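Local coordinates for butyryl-CoA dehydrogenase (Marinomonas mediterranea, PDB 6CXT), which belongs to the acyl-CoA dehydrogenase family of flavoproteins and binds flavin-adenine dinucleotide in a site completed by a second subunit, at residues E11-A16 against I70-G75; G48-E53 against C94-L99; I125-A130 against G152-V157; S319-S324 against G364-Q369. All coordinates share one frame; numbering follows the deposited sequence. Where two conformers were deposited one is given.

Contact 1: E11-A16 against I70-G75; sequences ELFEHA and IIEGLG
The Phe13 ring overlaps the backbone of Gly73, where no side chain stands in its way. Phe13 CE1 lies 3.5 Å from Gly73 CA, and the ring meets this atom obliquely. Phe13 CG is anti to the backbone N (chi1 -177°), which carries the ring across from helix 11-16 to the neighbouring helix. The same CE1 comes within 4.3 Å of Glu72 CD, the carboxylate carbon. That carboxylate is already engaged: Tyr300 hydrogen-bonds OE1 and Arg296 forms a salt bridge with OE2. Lys69 adds a cation-pi contact to Phe13.

Ala16 points at helix 70-75 and sits at the middle of the contact. Its CB is 3.5 Å from Ile70 O and also touches the Ile70 methyl CG2. Leu74 packs on Ala16 too, with Leu74 CD2 3.7 Å from Ala16 O. Leu12 completes the row: its CB packs 3.8 Å from Ile70 CG1, the two side chains crossing obliquely.

These segments belong to helices 7-19 and 64-77 of the helical N-terminal domain. The short segments 11-16 and 70-75 run 25° from parallel, their axes 7.9 Å apart at the closest. The small residues Ala16 and Gly73 face each other here, with CA atoms 5.1 Å apart. Phe44 of helix 35-44 covers the Ala16, Ile70 and Leu74 side.

No hydrogen bond joins the two segments. The backbone bonds within them run along each helix, and Ala16 O has a further partner in Ser77 OG. The pairing therefore rests on van der Waals packing of side chains on backbone and on each other.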
# COMPACT_ATOMS: atom_id res chain seq x y z
N GLU B 11 -8.65 14.25 -34.11
CA GLU B 11 -8.46 15.63 -34.47
C GLU B 11 -8.84 16.59 -33.33
O GLU B 11 -8.12 17.56 -33.03
CB GLU B 11 -9.22 15.97 -35.78
CG GLU B 11 -8.77 17.27 -36.42
CD GLU B 11 -7.27 17.52 -36.23
OE1 GLU B 11 -6.48 16.69 -36.76
OE2 GLU B 11 -6.90 18.51 -35.54
N LEU B 12 -9.99 16.33 -32.73
CA LEU B 12 -10.47 17.12 -31.61
C LEU B 12 -9.50 17.01 -30.42
O LEU B 12 -9.23 18.00 -29.74
CB LEU B 12 -11.86 16.66 -31.21
CG LEU B 12 -12.96 17.09 -32.20
CD1 LEU B 12 -14.15 16.14 -32.10
CD2 LEU B 12 -13.38 18.54 -31.96
N PHE B 13 -8.98 15.81 -30.18
CA PHE B 13 -8.03 15.62 -29.10
C PHE B 13 -6.76 16.42 -29.37
O PHE B 13 -6.25 17.13 -28.49
CB PHE B 13 -7.72 14.14 -28.95
CG PHE B 13 -6.80 13.82 -27.80
CD1 PHE B 13 -7.24 13.93 -26.45
CD2 PHE B 13 -5.50 13.36 -28.04
CE1 PHE B 13 -6.39 13.58 -25.41
CE2 PHE B 13 -4.63 13.02 -26.98
CZ PHE B 13 -5.07 13.13 -25.67
N GLU B 14 -6.26 16.34 -30.59
CA GLU B 14 -5.05 17.13 -30.90
C GLU B 14 -5.33 18.62 -30.77
O GLU B 14 -4.46 19.37 -30.31
CB GLU B 14 -4.54 16.82 -32.32
CG GLU B 14 -3.88 15.45 -32.47
CD GLU B 14 -2.81 15.16 -31.42
OE1 GLU B 14 -2.86 14.05 -30.81
OE2 GLU B 14 -1.92 16.03 -31.19
N HIS B 15 -6.54 19.03 -31.14
CA HIS B 15 -6.95 20.45 -31.03
C HIS B 15 -6.91 20.89 -29.54
O HIS B 15 -6.29 21.91 -29.19
CB HIS B 15 -8.33 20.64 -31.72
CG HIS B 15 -8.84 22.06 -31.73
ND1 HIS B 15 -8.06 23.15 -32.05
CD2 HIS B 15 -10.09 22.55 -31.49
CE1 HIS B 15 -8.79 24.25 -31.97
NE2 HIS B 15 -10.03 23.92 -31.65
N ALA B 16 -7.48 20.05 -28.66
CA ALA B 16 -7.37 20.26 -27.19
C ALA B 16 -5.95 20.34 -26.68
O ALA B 16 -5.62 21.20 -25.85
CB ALA B 16 -8.15 19.20 -26.44
N ILE B 70 -11.86 15.09 -25.18
CA ILE B 70 -11.40 16.49 -25.34
C ILE B 70 -11.00 17.05 -23.96
O ILE B 70 -9.98 17.74 -23.82
CB ILE B 70 -12.52 17.35 -25.97
CG1 ILE B 70 -12.63 17.01 -27.47
CG2 ILE B 70 -12.29 18.86 -25.73
CD1 ILE B 70 -14.02 17.43 -28.00
N ILE B 71 -11.80 16.74 -22.95
CA ILE B 71 -11.51 17.26 -21.61
C ILE B 71 -10.14 16.71 -21.13
O ILE B 71 -9.34 17.42 -20.51
CB ILE B 71 -12.65 16.87 -20.62
CG1 ILE B 71 -13.94 17.64 -21.00
CG2 ILE B 71 -12.24 17.20 -19.17
CD1 ILE B 71 -15.16 17.21 -20.18
N GLU B 72 -9.91 15.41 -21.39
CA GLU B 72 -8.62 14.80 -21.04
C GLU B 72 -7.50 15.55 -21.70
O GLU B 72 -6.49 15.85 -21.05
CB GLU B 72 -8.60 13.35 -21.51
CG GLU B 72 -7.28 12.64 -21.20
CD GLU B 72 -7.21 11.26 -21.86
OE1 GLU B 72 -8.24 10.75 -22.36
OE2 GLU B 72 -6.09 10.69 -21.91
N GLY B 73 -7.67 15.85 -23.00
CA GLY B 73 -6.66 16.61 -23.73
C GLY B 73 -6.39 17.96 -23.08
O GLY B 73 -5.22 18.39 -22.91
N LEU B 74 -7.46 18.63 -22.68
CA LEU B 74 -7.27 19.94 -22.00
C LEU B 74 -6.57 19.76 -20.65
O LEU B 74 -5.73 20.56 -20.30
CB LEU B 74 -8.62 20.67 -21.78
CG LEU B 74 -9.32 21.14 -23.08
CD1 LEU B 74 -10.75 21.61 -22.83
CD2 LEU B 74 -8.47 22.25 -23.72
N GLY B 75 -6.93 18.69 -19.92
CA GLY B 75 -6.31 18.43 -18.59
C GLY B 75 -4.83 18.18 -18.78
O GLY B 75 -4.04 18.52 -17.88

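Contact 2: G48-E53 against C94-L99; sequences GLPIPE and CSMPIL
A type I beta turn, Gly48 to Ile51, opens the loop segment that packs against helix 81-101 in the N-terminal domain. Pro50 leads the contact from the turn. Its CG lies 3.7 Å from Met96 SD. Met96 folds back at chi2 (-53°), bringing the sulfur against the proline ring while the two side chains cross. Ile51 reaches the same sulfur from its own tip, with Ile51 CD1 4.1 Å from Met96 SD. The two side chains pass each other in opposite directions. Ile51 CD1 also touches Ser95 CB at 4.0 Å.

The helix here is kinked at Pro97, which cannot give the usual N-H bond to the preceding turn. Helix 231-245 packs on this stretch through Trp241, which touches Met96. Beyond the kink, Leu99 points at the loop. Its CG is anti to the backbone N (chi1 -179°), and its two methyls close on the CD and CG corner of the Pro52 ring. Leu99 CD2 is 3.5 Å from Pro52 CD, and Leu99 CD1 is 3.7 Å from the same carbon. Leu99 CD2 also lies 3.9 Å from Pro50 O. Leu111 of helix 104-114 and Tyr55 also touch this leucine.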
# COMPACT_ATOMS: atom_id res chain seq x y z
N GLY B 48 -19.57 24.12 -24.05
CA GLY B 48 -20.62 23.65 -24.93
C GLY B 48 -20.46 22.24 -25.43
O GLY B 48 -21.29 21.79 -26.21
N LEU B 49 -19.42 21.51 -24.99
CA LEU B 49 -19.17 20.17 -25.58
C LEU B 49 -20.39 19.24 -25.59
O LEU B 49 -20.67 18.65 -26.65
CB LEU B 49 -17.94 19.45 -24.97
CG LEU B 49 -16.66 20.27 -24.88
CD1 LEU B 49 -15.62 19.58 -23.98
CD2 LEU B 49 -16.13 20.42 -26.29
N PRO B 50 -21.11 19.08 -24.46
CA PRO B 50 -22.23 18.16 -24.49
C PRO B 50 -23.61 18.84 -24.70
O PRO B 50 -24.62 18.22 -24.41
CB PRO B 50 -22.22 17.57 -23.07
CG PRO B 50 -21.70 18.70 -22.21
CD PRO B 50 -20.93 19.65 -23.11
N ILE B 51 -23.64 20.11 -25.10
CA ILE B 51 -24.93 20.84 -25.24
C ILE B 51 -25.36 20.71 -26.71
O ILE B 51 -24.57 20.98 -27.61
CB ILE B 51 -24.87 22.33 -24.78
CG1 ILE B 51 -24.21 22.44 -23.39
CG2 ILE B 51 -26.26 22.99 -24.76
CD1 ILE B 51 -24.91 21.70 -22.27
N PRO B 52 -26.60 20.22 -26.95
CA PRO B 52 -27.16 20.15 -28.31
C PRO B 52 -27.27 21.54 -28.96
O PRO B 52 -27.59 22.52 -28.27
CB PRO B 52 -28.56 19.57 -28.07
CG PRO B 52 -28.46 18.83 -26.79
CD PRO B 52 -27.55 19.70 -25.95
N GLU B 53 -27.00 21.61 -30.25
CA GLU B 53 -27.23 22.83 -31.04
C GLU B 53 -28.64 23.42 -30.86
O GLU B 53 -28.80 24.64 -30.85
CB GLU B 53 -26.94 22.59 -32.52
CG GLU B 53 -26.67 23.89 -33.26
CD GLU B 53 -26.05 23.70 -34.63
OE1 GLU B 53 -25.55 22.59 -34.94
OE2 GLU B 53 -26.07 24.67 -35.41
N CYS B 94 -24.23 21.64 -13.48
CA CYS B 94 -25.21 22.73 -13.64
C CYS B 94 -25.88 22.71 -15.01
O CYS B 94 -27.13 22.54 -15.07
CB CYS B 94 -24.59 24.10 -13.34
SG CYS B 94 -23.83 24.20 -11.69
N SER B 95 -25.10 22.89 -16.08
CA SER B 95 -25.67 22.83 -17.43
C SER B 95 -26.37 21.50 -17.75
O SER B 95 -27.43 21.50 -18.37
CB SER B 95 -24.66 23.14 -18.54
OG SER B 95 -24.03 24.39 -18.28
N MET B 96 -25.80 20.37 -17.32
CA MET B 96 -26.45 19.10 -17.64
C MET B 96 -27.81 18.86 -16.92
O MET B 96 -28.78 18.45 -17.58
CB MET B 96 -25.46 17.91 -17.48
CG MET B 96 -24.31 17.98 -18.47
SD MET B 96 -24.74 18.15 -20.23
CE MET B 96 -25.54 16.57 -20.50
N PRO B 97 -27.93 19.12 -15.60
CA PRO B 97 -29.26 18.96 -15.04
C PRO B 97 -30.29 19.95 -15.63
O PRO B 97 -31.50 19.64 -15.67
CB PRO B 97 -29.11 19.26 -13.56
CG PRO B 97 -27.68 19.54 -13.34
CD PRO B 97 -26.90 19.24 -14.55
N ILE B 98 -29.83 21.13 -16.04
CA ILE B 98 -30.69 22.09 -16.70
C ILE B 98 -31.17 21.48 -18.01
O ILE B 98 -32.38 21.48 -18.26
CB ILE B 98 -29.99 23.45 -16.92
CG1 ILE B 98 -29.92 24.17 -15.58
CG2 ILE B 98 -30.72 24.31 -17.99
CD1 ILE B 98 -28.96 25.35 -15.55
N LEU B 99 -30.22 21.02 -18.83
CA LEU B 99 -30.53 20.31 -20.07
C LEU B 99 -31.49 19.14 -19.84
O LEU B 99 -32.46 19.00 -20.58
CB LEU B 99 -29.26 19.84 -20.81
CG LEU B 99 -29.45 19.10 -22.14
CD1 LEU B 99 -30.07 20.01 -23.22
CD2 LEU B 99 -28.12 18.56 -22.64

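Contact 3: I125-A130 against G152-V157; sequences ISEASA and GGKSYV. With FAD (flavin-adenine dinucleotide), chain D.
Residues 125-128 run across residues 153-156 at 101°, with the CA atoms of Glu127 and Lys154 4.6 Å apart. One backbone bond joins the segments, from Ser155 N to Ser126 O at 2.9 Å, the donor sitting above the carbonyl plane. Lys154 bends at chi2 (-51°), and its NZ donates to Ile125 O at 2.8 Å. Lys154 NZ also forms a salt bridge with Glu127 OE2 at 2.7 Å, meeting the carboxylate on its anti side and tilted out of its plane. Tyr169 O is a further partner of this lysine, and Ala138 and Thr139 hold the glutamate. A water links Ala128 N to Gly153 O.

The loop is part of the middle domain's contribution to the flavin pocket, which the C-terminal domain and a second subunit help complete. Ile125 N donates to FAD O2 at 3.0 Å. Ser126 N donates to the same oxygen at 2.9 Å, almost in line (174°). Ser126 OG lies 2.9 Å from FAD N1 and close to O2 as well. Two backbone N-H groups gripping O2 would probably draw electron density toward the N1-C2-O2 edge of the flavin. Lys154 ties the strand to the loop and so probably steadies this N-H pair.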
# COMPACT_ATOMS: atom_id res chain seq x y z
N ILE B 125 -25.12 22.18 -2.86
CA ILE B 125 -25.88 21.20 -2.06
C ILE B 125 -25.31 21.09 -0.64
O ILE B 125 -26.10 21.08 0.31
CB ILE B 125 -26.04 19.82 -2.80
CG1 ILE B 125 -26.94 18.89 -1.97
CG2 ILE B 125 -24.66 19.12 -3.01
CD1 ILE B 125 -27.45 17.66 -2.66
N SER B 126 -23.96 21.07 -0.48
CA SER B 126 -23.33 20.80 0.83
C SER B 126 -23.70 21.91 1.84
O SER B 126 -23.84 23.07 1.43
CB SER B 126 -21.78 20.71 0.69
OG SER B 126 -21.50 19.71 -0.30
N GLU B 127 -23.88 21.56 3.11
CA GLU B 127 -24.17 22.56 4.12
C GLU B 127 -23.27 22.39 5.27
O GLU B 127 -22.46 21.46 5.26
CB GLU B 127 -25.64 22.41 4.62
CG GLU B 127 -26.62 22.53 3.47
CD GLU B 127 -28.07 22.17 3.82
OE1 GLU B 127 -28.30 21.52 4.86
OE2 GLU B 127 -28.95 22.51 2.99
N ALA B 128 -23.46 23.21 6.30
CA ALA B 128 -22.70 23.06 7.56
C ALA B 128 -22.79 21.62 8.12
O ALA B 128 -21.79 21.09 8.60
CB ALA B 128 -23.14 24.07 8.61
N SER B 129 -23.97 21.00 8.02
CA SER B 129 -24.16 19.65 8.53
C SER B 129 -24.52 18.61 7.44
O SER B 129 -24.96 17.51 7.75
CB SER B 129 -25.26 19.68 9.60
OG SER B 129 -24.71 20.30 10.75
N ALA B 130 -24.37 18.97 6.18
CA ALA B 130 -24.64 18.00 5.13
C ALA B 130 -23.41 17.97 4.25
O ALA B 130 -23.08 18.97 3.60
CB ALA B 130 -25.88 18.40 4.35
N GLY B 152 -31.57 29.16 3.51
CA GLY B 152 -30.53 28.29 4.14
C GLY B 152 -29.13 28.69 3.65
O GLY B 152 -29.00 29.52 2.75
N GLY B 153 -28.10 28.10 4.28
CA GLY B 153 -26.66 28.32 3.87
C GLY B 153 -26.11 27.09 3.12
O GLY B 153 -26.47 25.95 3.42
N LYS B 154 -25.28 27.33 2.11
CA LYS B 154 -24.63 26.27 1.37
C LYS B 154 -23.13 26.53 1.62
O LYS B 154 -22.68 27.68 1.54
CB LYS B 154 -25.04 26.29 -0.11
CG LYS B 154 -26.49 25.84 -0.39
CD LYS B 154 -26.85 24.49 0.27
CE LYS B 154 -28.12 23.88 -0.34
NZ LYS B 154 -28.42 22.57 0.33
N SER B 155 -22.38 25.49 1.97
CA SER B 155 -21.11 25.80 2.65
C SER B 155 -19.81 25.79 1.75
O SER B 155 -18.81 26.51 2.08
CB SER B 155 -20.98 24.94 3.89
OG SER B 155 -21.02 23.62 3.36
N TYR B 156 -19.83 25.05 0.66
CA TYR B 156 -18.60 24.87 -0.17
C TYR B 156 -19.05 24.93 -1.61
O TYR B 156 -19.19 23.91 -2.28
CB TYR B 156 -17.97 23.49 0.07
CG TYR B 156 -17.54 23.31 1.48
CD1 TYR B 156 -16.50 24.11 2.01
CD2 TYR B 156 -18.16 22.38 2.31
CE1 TYR B 156 -16.12 23.98 3.33
CE2 TYR B 156 -17.78 22.24 3.65
CZ TYR B 156 -16.74 23.03 4.13
OH TYR B 156 -16.31 22.96 5.42
N VAL B 157 -19.33 26.13 -2.09
CA VAL B 157 -19.83 26.25 -3.44
C VAL B 157 -18.69 26.63 -4.39
O VAL B 157 -18.19 27.76 -4.34
CB VAL B 157 -20.97 27.32 -3.46
CG1 VAL B 157 -21.57 27.41 -4.84
CG2 VAL B 157 -22.06 26.86 -2.43
PA FAD D . -17.85 14.73 5.87
O1A FAD D . -19.03 14.25 5.06
O2A FAD D . -17.95 15.41 7.23
O5B FAD D . -16.79 13.50 5.95
C5B FAD D . -15.63 13.52 6.82
C4B FAD D . -15.03 12.10 6.73
O4B FAD D . -16.02 11.13 7.13
C3B FAD D . -14.62 11.77 5.30
O3B FAD D . -13.47 10.93 5.45
C2B FAD D . -15.80 10.89 4.81
O2B FAD D . -15.46 10.02 3.70
C1B FAD D . -16.21 10.16 6.12
N9A FAD D . -17.61 9.69 5.98
C8A FAD D . -18.74 10.44 5.98
N7A FAD D . -19.83 9.64 5.71
C5A FAD D . -19.39 8.37 5.51
C6A FAD D . -19.97 7.04 5.21
N6A FAD D . -21.32 6.86 5.00
N1A FAD D . -19.10 5.98 5.10
C2A FAD D . -17.74 6.10 5.27
N3A FAD D . -17.17 7.29 5.57
C4A FAD D . -17.91 8.42 5.69
N1 FAD D . -20.11 20.94 -2.51
C2 FAD D . -21.10 21.51 -3.28
O2 FAD D . -22.28 21.37 -2.87
N3 FAD D . -20.85 22.22 -4.42
C4 FAD D . -19.59 22.45 -4.84
O4 FAD D . -19.39 23.10 -5.86
C4X FAD D . -18.46 21.86 -4.04
N5 FAD D . -17.16 22.06 -4.35
C5X FAD D . -16.13 21.59 -3.59
C6 FAD D . -14.80 21.86 -4.01
C7 FAD D . -13.72 21.40 -3.23
C7M FAD D . -12.32 21.73 -3.66
C8 FAD D . -13.97 20.64 -1.99
C8M FAD D . -12.84 20.13 -1.17
C9 FAD D . -15.29 20.33 -1.59
C9A FAD D . -16.38 20.79 -2.37
N10 FAD D . -17.74 20.55 -1.99
C10 FAD D . -18.79 21.08 -2.82
C1' FAD D . -18.07 19.81 -0.79
C2' FAD D . -17.79 18.31 -1.02
O2' FAD D . -18.71 17.67 -1.92
C3' FAD D . -17.69 17.63 0.34
O3' FAD D . -16.51 18.16 0.98
C4' FAD D . -17.75 16.09 0.39
O4' FAD D . -19.07 15.62 -0.01
C5' FAD D . -17.45 15.57 1.80
O5' FAD D . -18.30 16.27 2.72
P FAD D . -17.67 16.91 4.01
O1P FAD D . -18.77 17.55 4.86
O2P FAD D . -16.51 17.84 3.69
O3P FAD D . -17.04 15.73 4.89
O HOH W 1 -25.25 25.31 6.08

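Contact 4: S319-S324 against G364-Q369; sequences SKLAIS and GTSDIQ. With FAD (flavin-adenine dinucleotide), chain D.
Gly364 comes first: Lys320 NZ donates to Gly364 O at 2.7 Å, nearly end-on to the carbonyl (C=O...N angle 158°). Gln369 NE2 also reaches Gly364 O, at 3.2 Å and from above the carbonyl plane. Ser359 O and Phe362 O also accept from NZ, so its three protons are probably shared among these carbonyls and a water.

Thr365 is next, at the N-cap of helix 366-377. Its OG1 sits between the backbone N and the carbonyl carbon (chi1 71°), where it accepts a weak capping bond from Ile368 N. The same Thr365 OG1 donates to the ribose hydroxyl FAD O2B at 2.6 Å. The helix start thus meets the adenosine end of the cofactor in the C-terminal domain.

Ser366 packs beside helix 319-324, its CB 3.6 Å from Leu321 CD1. Ser366 OG bonds to Glu325 and takes a bond from the water, which also links Lys320 NZ and Ser324 OG. Asp367 OD2 accepts from FAD O2B at 2.7 Å. Ile368 CD1 touches the adenine at FAD C6A, 3.8 Å away. Gly364 and Ile368 also touch the bound FK4. Gln369 then lies across Lys320 at about a right angle, with Gln369 CG 3.8 Å from Lys320 CD.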
# COMPACT_ATOMS: atom_id res chain seq x y z
N SER B 319 -14.37 4.69 -11.55
CA SER B 319 -13.52 5.58 -12.30
C SER B 319 -13.13 6.78 -11.50
O SER B 319 -11.93 7.17 -11.46
CB SER B 319 -14.24 5.98 -13.57
OG SER B 319 -13.49 6.90 -14.33
N LYS B 320 -14.14 7.40 -10.84
CA LYS B 320 -13.89 8.61 -10.00
C LYS B 320 -12.84 8.24 -8.93
O LYS B 320 -11.86 8.99 -8.67
CB LYS B 320 -15.21 9.03 -9.28
CG LYS B 320 -15.17 10.41 -8.63
CD LYS B 320 -14.39 10.50 -7.32
CE LYS B 320 -14.79 11.74 -6.54
NZ LYS B 320 -14.04 11.97 -5.25
N LEU B 321 -13.09 7.11 -8.26
CA LEU B 321 -12.18 6.65 -7.18
C LEU B 321 -10.77 6.39 -7.76
O LEU B 321 -9.80 6.89 -7.21
CB LEU B 321 -12.75 5.36 -6.57
CG LEU B 321 -11.94 4.69 -5.46
CD1 LEU B 321 -11.83 5.66 -4.29
CD2 LEU B 321 -12.63 3.35 -5.06
N ALA B 322 -10.68 5.61 -8.81
CA ALA B 322 -9.37 5.21 -9.33
C ALA B 322 -8.62 6.45 -9.83
O ALA B 322 -7.40 6.56 -9.58
CB ALA B 322 -9.53 4.20 -10.46
N ILE B 323 -9.30 7.36 -10.54
CA ILE B 323 -8.63 8.55 -11.09
C ILE B 323 -8.11 9.43 -9.95
O ILE B 323 -6.93 9.88 -9.97
CB ILE B 323 -9.58 9.38 -12.01
CG1 ILE B 323 -9.84 8.59 -13.31
CG2 ILE B 323 -8.97 10.77 -12.35
CD1 ILE B 323 -11.02 9.13 -14.12
N SER B 324 -8.98 9.70 -8.97
CA SER B 324 -8.64 10.67 -7.95
C SER B 324 -7.52 10.05 -7.06
O SER B 324 -6.55 10.75 -6.70
CB SER B 324 -9.89 11.04 -7.11
OG SER B 324 -10.43 9.87 -6.49
N GLY B 364 -18.19 13.64 -3.86
CA GLY B 364 -18.27 12.45 -2.97
C GLY B 364 -16.86 11.94 -2.62
O GLY B 364 -16.08 11.66 -3.55
N THR B 365 -16.56 11.80 -1.36
CA THR B 365 -15.22 11.33 -0.98
C THR B 365 -14.97 9.90 -1.48
O THR B 365 -15.92 9.15 -1.87
CB THR B 365 -14.99 11.31 0.53
OG1 THR B 365 -15.77 10.24 1.11
CG2 THR B 365 -15.32 12.69 1.19
N SER B 366 -13.68 9.48 -1.42
CA SER B 366 -13.37 8.10 -1.79
C SER B 366 -14.23 7.11 -0.98
O SER B 366 -14.60 6.05 -1.47
CB SER B 366 -11.84 7.89 -1.51
OG SER B 366 -11.18 8.79 -2.45
N ASP B 367 -14.45 7.40 0.30
CA ASP B 367 -15.26 6.49 1.14
C ASP B 367 -16.67 6.36 0.59
O ASP B 367 -17.22 5.26 0.62
CB ASP B 367 -15.29 6.97 2.58
CG ASP B 367 -13.88 7.10 3.17
OD1 ASP B 367 -13.04 6.16 2.92
OD2 ASP B 367 -13.59 8.11 3.84
N ILE B 368 -17.24 7.47 0.08
CA ILE B 368 -18.59 7.44 -0.49
C ILE B 368 -18.62 6.69 -1.80
O ILE B 368 -19.53 5.90 -2.11
CB ILE B 368 -19.11 8.89 -0.66
CG1 ILE B 368 -19.45 9.50 0.70
CG2 ILE B 368 -20.27 9.01 -1.66
CD1 ILE B 368 -20.05 8.64 1.77
N GLN B 369 -17.58 6.88 -2.62
CA GLN B 369 -17.50 6.07 -3.85
C GLN B 369 -17.51 4.57 -3.50
O GLN B 369 -18.14 3.79 -4.22
CB GLN B 369 -16.23 6.41 -4.70
CG GLN B 369 -16.08 7.89 -5.06
CD GLN B 369 -17.35 8.48 -5.76
OE1 GLN B 369 -17.95 7.88 -6.66
NE2 GLN B 369 -17.73 9.66 -5.34
PA FAD D . -17.85 14.73 5.87
O1A FAD D . -19.03 14.25 5.06
O2A FAD D . -17.95 15.41 7.23
O5B FAD D . -16.79 13.50 5.95
C5B FAD D . -15.63 13.52 6.82
C4B FAD D . -15.03 12.10 6.73
O4B FAD D . -16.02 11.13 7.13
C3B FAD D . -14.62 11.77 5.30
O3B FAD D . -13.47 10.93 5.45
C2B FAD D . -15.80 10.89 4.81
O2B FAD D . -15.46 10.02 3.70
C1B FAD D . -16.21 10.16 6.12
N9A FAD D . -17.61 9.69 5.98
C8A FAD D . -18.74 10.44 5.98
N7A FAD D . -19.83 9.64 5.71
C5A FAD D . -19.39 8.37 5.51
C6A FAD D . -19.97 7.04 5.21
N6A FAD D . -21.32 6.86 5.00
N1A FAD D . -19.10 5.98 5.10
C2A FAD D . -17.74 6.10 5.27
N3A FAD D . -17.17 7.29 5.57
C4A FAD D . -17.91 8.42 5.69
N1 FAD D . -20.11 20.94 -2.51
C2 FAD D . -21.10 21.51 -3.28
O2 FAD D . -22.28 21.37 -2.87
N3 FAD D . -20.85 22.22 -4.42
C4 FAD D . -19.59 22.45 -4.84
O4 FAD D . -19.39 23.10 -5.86
C4X FAD D . -18.46 21.86 -4.04
N5 FAD D . -17.16 22.06 -4.35
C5X FAD D . -16.13 21.59 -3.59
C6 FAD D . -14.80 21.86 -4.01
C7 FAD D . -13.72 21.40 -3.23
C7M FAD D . -12.32 21.73 -3.66
C8 FAD D . -13.97 20.64 -1.99
C8M FAD D . -12.84 20.13 -1.17
C9 FAD D . -15.29 20.33 -1.59
C9A FAD D . -16.38 20.79 -2.37
N10 FAD D . -17.74 20.55 -1.99
C10 FAD D . -18.79 21.08 -2.82
C1' FAD D . -18.07 19.81 -0.79
C2' FAD D . -17.79 18.31 -1.02
O2' FAD D . -18.71 17.67 -1.92
C3' FAD D . -17.69 17.63 0.34
O3' FAD D . -16.51 18.16 0.98
C4' FAD D . -17.75 16.09 0.39
O4' FAD D . -19.07 15.62 -0.01
C5' FAD D . -17.45 15.57 1.80
O5' FAD D . -18.30 16.27 2.72
P FAD D . -17.67 16.91 4.01
O1P FAD D . -18.77 17.55 4.86
O2P FAD D . -16.51 17.84 3.69
O3P FAD D . -17.04 15.73 4.89
O HOH W 2 -12.45 9.76 -4.71

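All four contacts are largely buried, though Ala128 of contact 3 is exposed. Contacts 1 and 2 share the helical N-terminal domain and touch: Leu49 of the loop in contact 2 packs on Ile70 and Ile71 of contact 1. Both are apolar, with no hydrogen bond between their segments. Contacts 3 and 4 are largely polar and lie in the middle and C-terminal domains. Each uses a buried lysine that donates to backbone carbonyls. Both reach the same FAD, contact 3 at the flavin and contact 4 at the adenosine end, and both touch the second subunit. Their centres are about 20 Å apart, bridged by the cofactor.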